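Local coordinates for LbpB B-lobe (Moraxella bovis, PDB 3UAQ), which probably binds host lactoferrin at the surface of the bacterium as a lipoprotein receptor component, of which this N-lobe is one part, at residues L98-L102 with W125-G129; E101-Y106 with G151-L155. One frame throughout, in Å; residues are numbered along the deposited sequence.

Contact 1: L98-L102 with W125-G129; sequences LTKEL and WIFTG
T99 OG1 has two neighbours of different kinds: it is hydrogen-bonded to L95 O one turn back in the same helix, and I126 CD1 rests against it from the strand, 3.6 Å away. The hydroxyl is therefore satisfied within the helix, and its meeting with I126 is plain packing. T99 and I126 cross at about a right angle. I126 contributes most of the strand's side of the contact: CG1 stands anti to the backbone N (chi1 169°), and the extended chain carries CD1 to T99, while the CG2 branch lies 4.1 Å from L98 CD1. On the helix L102 answers it, with its CD1 3.9 Å from I126 CG1 and 4.2 Å from F127 CA, over the strand backbone. L102 also runs past T128 in the opposing direction: T128 OG1 lies 3.4 Å from L102 CB, and both L102 CG and CD2 flank the same oxygen. L98, T99 and L102 thus present one helical face to I126 and T128, alternate residues whose CB atoms point toward the helix. W125 and F127 turn to the other side of the sheet, where both rings meet F221, stacked in the case of F127. Y154 touches both L98 and I126, so the neighbouring strand completes this apolar layer. The short axes pass 9.1 Å apart with their chain directions only 12° from parallel. Here a helix packs along one face of an antiparallel sheet, within the handle domain family of transferrin-binding protein B.

Contact 2: E101-Y106 with G151-L155; sequences ELQERY and GDGYL
One carboxylate oxygen, D152 OD2, is approached from opposite faces of its plane by R105, in the last turn of the helix, and Y106, just after it. Y106 OH donates to D152 OD2 at 2.6 Å, and R105 NH1 reaches that oxygen from the other face at 3.3 Å as a salt bridge, with an N-H...O angle of 158°. Both stand well out of the carboxylate plane, one on each face, while OD2 itself lies near the guanidinium plane. The opposite flank of R105 is held by E101, one turn earlier: NE (2.9 Å) and NH2 both bond to E101 OE2, a side-on grip on a single oxygen. Bends at chi2 and chi3 fold the arginine between its two acids, and gripping it at both ends should fix the rotation of the guanidinium and stabilise the negative charges. Y154 OH comes to the same edge and gives a weak hydrogen bond to E101 OE2 (3.2 Å), the ring and carboxylate planes standing 85° apart. L102 CD2, on the buried side of the contact, lies 3.4 Å from D152 O and near the edge of the Y154 ring. Y106 sets its CE1 3.5 Å from G151 CA and also touches R64. Together E101, R105 and D152 make a salt-bridge network that ties the C-terminal end of a helix to the face of an antiparallel sheet in the handle domain.

In the fold
From the N terminus, the chain passes strands 57-60 and 88-89 before helix 95-105, the only helix of the modelled chain and the starting point of both contacts. It then builds strands 112-113 and 121-128, and contact 1 closes this loop of 22 intervening residues. Strand 135-138 and then strand 146-159 follow, and contact 2 closes a longer loop of 44, which contains strand 121-128. Sharing E101 and L102, the two closures overlap in a staggered way. Their strands are antiparallel neighbours, joined by backbone bonds between I126 and Y154 and between T128 and D152, so one helix spans two adjacent strands. Strand 170-184 beyond belongs to the beta barrel.

Contact 1: L98-L102 with W125-G129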
# COMPACT_ATOMS: atom_id res chain seq x y z
N LEU A 98 -10.00 3.36 11.12
CA LEU A 98 -10.53 4.30 10.14
C LEU A 98 -11.07 3.57 8.91
O LEU A 98 -12.12 3.94 8.36
CB LEU A 98 -9.44 5.29 9.72
CG LEU A 98 -8.77 6.07 10.86
CD1 LEU A 98 -7.52 6.77 10.37
CD2 LEU A 98 -9.72 7.07 11.50
N THR A 99 -10.36 2.54 8.49
CA THR A 99 -10.77 1.73 7.35
C THR A 99 -12.11 1.10 7.67
O THR A 99 -13.00 1.01 6.82
CB THR A 99 -9.76 0.61 7.08
OG1 THR A 99 -8.43 1.14 7.10
CG2 THR A 99 -10.03 -0.02 5.73
N LYS A 100 -12.25 0.67 8.92
CA LYS A 100 -13.48 0.05 9.38
C LYS A 100 -14.61 1.08 9.37
O LYS A 100 -15.71 0.80 8.89
CB LYS A 100 -13.28 -0.53 10.78
CG LYS A 100 -14.42 -1.41 11.28
CD LYS A 100 -14.43 -1.45 12.81
CE LYS A 100 -15.77 -1.94 13.36
NZ LYS A 100 -15.88 -3.45 13.41
N GLU A 101 -14.32 2.27 9.88
CA GLU A 101 -15.26 3.38 9.85
C GLU A 101 -15.82 3.61 8.45
O GLU A 101 -17.04 3.57 8.23
CB GLU A 101 -14.56 4.66 10.31
CG GLU A 101 -14.62 4.92 11.81
CD GLU A 101 -15.65 5.97 12.16
OE1 GLU A 101 -16.12 5.98 13.31
OE2 GLU A 101 -15.98 6.80 11.28
N LEU A 102 -14.92 3.85 7.50
CA LEU A 102 -15.34 4.15 6.13
C LEU A 102 -16.03 2.95 5.47
O LEU A 102 -16.92 3.11 4.64
CB LEU A 102 -14.14 4.65 5.32
CG LEU A 102 -13.48 5.90 5.91
CD1 LEU A 102 -12.05 6.08 5.42
CD2 LEU A 102 -14.31 7.16 5.65
N TRP A 125 -2.97 10.06 4.62
CA TRP A 125 -4.41 10.19 4.59
C TRP A 125 -5.10 8.88 4.25
O TRP A 125 -4.44 7.88 3.95
CB TRP A 125 -4.82 11.27 3.59
CG TRP A 125 -4.06 11.20 2.29
CD1 TRP A 125 -2.99 11.97 1.93
CD2 TRP A 125 -4.30 10.31 1.20
NE1 TRP A 125 -2.56 11.63 0.67
CE2 TRP A 125 -3.34 10.61 0.20
CE3 TRP A 125 -5.23 9.30 0.96
CZ2 TRP A 125 -3.29 9.92 -1.01
CZ3 TRP A 125 -5.18 8.62 -0.25
CH2 TRP A 125 -4.22 8.94 -1.22
N ILE A 126 -6.43 8.90 4.30
CA ILE A 126 -7.23 7.77 3.89
C ILE A 126 -8.66 8.25 3.75
O ILE A 126 -9.19 8.88 4.66
CB ILE A 126 -7.17 6.64 4.93
CG1 ILE A 126 -8.22 5.56 4.64
CG2 ILE A 126 -7.34 7.21 6.33
CD1 ILE A 126 -8.01 4.31 5.46
N PHE A 127 -9.28 7.98 2.60
CA PHE A 127 -10.61 8.53 2.31
C PHE A 127 -11.46 7.69 1.35
O PHE A 127 -10.94 6.86 0.58
CB PHE A 127 -10.48 9.94 1.73
CG PHE A 127 -10.00 9.96 0.31
CD1 PHE A 127 -10.89 10.03 -0.75
CD2 PHE A 127 -8.64 9.89 0.02
CE1 PHE A 127 -10.44 10.05 -2.07
CE2 PHE A 127 -8.18 9.91 -1.29
CZ PHE A 127 -9.08 9.98 -2.34
N THR A 128 -12.77 7.91 1.40
CA THR A 128 -13.68 7.43 0.36
C THR A 128 -14.42 8.65 -0.14
O THR A 128 -14.58 9.64 0.59
CB THR A 128 -14.74 6.46 0.90
OG1 THR A 128 -14.30 5.90 2.15
CG2 THR A 128 -14.98 5.34 -0.11
N GLY A 129 -14.91 8.58 -1.37
CA GLY A 129 -15.29 9.78 -2.10
C GLY A 129 -14.04 10.09 -2.90
O GLY A 129 -13.48 9.19 -3.56

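Contact 2: E101-Y106 with G151-L155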
# COMPACT_ATOMS: atom_id res chain seq x y z
N GLU A 101 -14.32 2.27 9.88
CA GLU A 101 -15.26 3.38 9.85
C GLU A 101 -15.82 3.61 8.45
O GLU A 101 -17.04 3.57 8.23
CB GLU A 101 -14.56 4.66 10.31
CG GLU A 101 -14.62 4.92 11.81
CD GLU A 101 -15.65 5.97 12.16
OE1 GLU A 101 -16.12 5.98 13.31
OE2 GLU A 101 -15.98 6.80 11.28
N LEU A 102 -14.92 3.85 7.50
CA LEU A 102 -15.34 4.15 6.13
C LEU A 102 -16.03 2.95 5.47
O LEU A 102 -16.92 3.11 4.64
CB LEU A 102 -14.14 4.65 5.32
CG LEU A 102 -13.48 5.90 5.91
CD1 LEU A 102 -12.05 6.08 5.42
CD2 LEU A 102 -14.31 7.16 5.65
N GLN A 103 -15.63 1.74 5.87
CA GLN A 103 -16.27 0.53 5.37
C GLN A 103 -17.73 0.44 5.83
O GLN A 103 -18.59 -0.03 5.09
CB GLN A 103 -15.52 -0.72 5.83
CG GLN A 103 -14.47 -1.21 4.84
CD GLN A 103 -13.58 -2.29 5.42
OE1 GLN A 103 -13.52 -2.48 6.64
NE2 GLN A 103 -12.88 -3.01 4.55
N GLU A 104 -17.98 0.90 7.05
CA GLU A 104 -19.32 0.85 7.62
C GLU A 104 -20.22 1.98 7.11
O GLU A 104 -21.40 1.76 6.83
CB GLU A 104 -19.26 0.88 9.15
CG GLU A 104 -19.52 -0.48 9.81
CD GLU A 104 -18.39 -0.94 10.72
OE1 GLU A 104 -17.88 -0.13 11.53
OE2 GLU A 104 -18.02 -2.13 10.63
N ARG A 105 -19.67 3.18 6.99
CA ARG A 105 -20.47 4.36 6.63
C ARG A 105 -20.62 4.54 5.13
O ARG A 105 -21.58 5.15 4.66
CB ARG A 105 -19.85 5.63 7.23
CG ARG A 105 -19.40 5.47 8.66
CD ARG A 105 -19.56 6.76 9.43
NE ARG A 105 -18.30 7.46 9.66
CZ ARG A 105 -17.96 8.61 9.08
NH1 ARG A 105 -18.79 9.19 8.23
NH2 ARG A 105 -16.80 9.17 9.36
N TYR A 106 -19.67 4.01 4.38
CA TYR A 106 -19.69 4.11 2.93
C TYR A 106 -19.50 2.70 2.38
O TYR A 106 -18.41 2.31 1.97
CB TYR A 106 -18.63 5.09 2.45
CG TYR A 106 -18.88 6.51 2.92
CD1 TYR A 106 -19.80 7.32 2.27
CD2 TYR A 106 -18.20 7.03 4.02
CE1 TYR A 106 -20.03 8.63 2.70
CE2 TYR A 106 -18.43 8.34 4.45
CZ TYR A 106 -19.35 9.14 3.79
OH TYR A 106 -19.59 10.43 4.20
N GLY A 151 -18.87 11.44 0.78
CA GLY A 151 -17.65 10.76 1.16
C GLY A 151 -17.01 11.38 2.40
O GLY A 151 -17.45 12.44 2.87
N ASP A 152 -15.98 10.74 2.93
CA ASP A 152 -15.31 11.23 4.13
C ASP A 152 -13.87 10.73 4.19
O ASP A 152 -13.53 9.70 3.59
CB ASP A 152 -16.09 10.82 5.39
CG ASP A 152 -17.06 11.91 5.86
OD1 ASP A 152 -16.62 13.07 6.00
OD2 ASP A 152 -18.25 11.59 6.09
N GLY A 153 -13.03 11.46 4.91
CA GLY A 153 -11.63 11.09 5.01
C GLY A 153 -10.95 11.50 6.30
O GLY A 153 -11.54 12.14 7.17
N TYR A 154 -9.68 11.13 6.41
CA TYR A 154 -8.92 11.36 7.63
C TYR A 154 -7.46 11.59 7.28
O TYR A 154 -6.93 10.95 6.35
CB TYR A 154 -9.01 10.13 8.53
CG TYR A 154 -10.35 9.93 9.19
CD1 TYR A 154 -11.33 9.14 8.60
CD2 TYR A 154 -10.64 10.52 10.41
CE1 TYR A 154 -12.56 8.95 9.21
CE2 TYR A 154 -11.86 10.33 11.03
CZ TYR A 154 -12.81 9.55 10.43
OH TYR A 154 -14.03 9.37 11.06
N LEU A 155 -6.82 12.49 8.02
CA LEU A 155 -5.37 12.63 7.97
C LEU A 155 -4.76 12.14 9.27
O LEU A 155 -5.29 12.40 10.35
CB LEU A 155 -4.96 14.08 7.70
CG LEU A 155 -4.43 14.37 6.29
CD1 LEU A 155 -5.52 14.93 5.42
CD2 LEU A 155 -3.26 15.33 6.35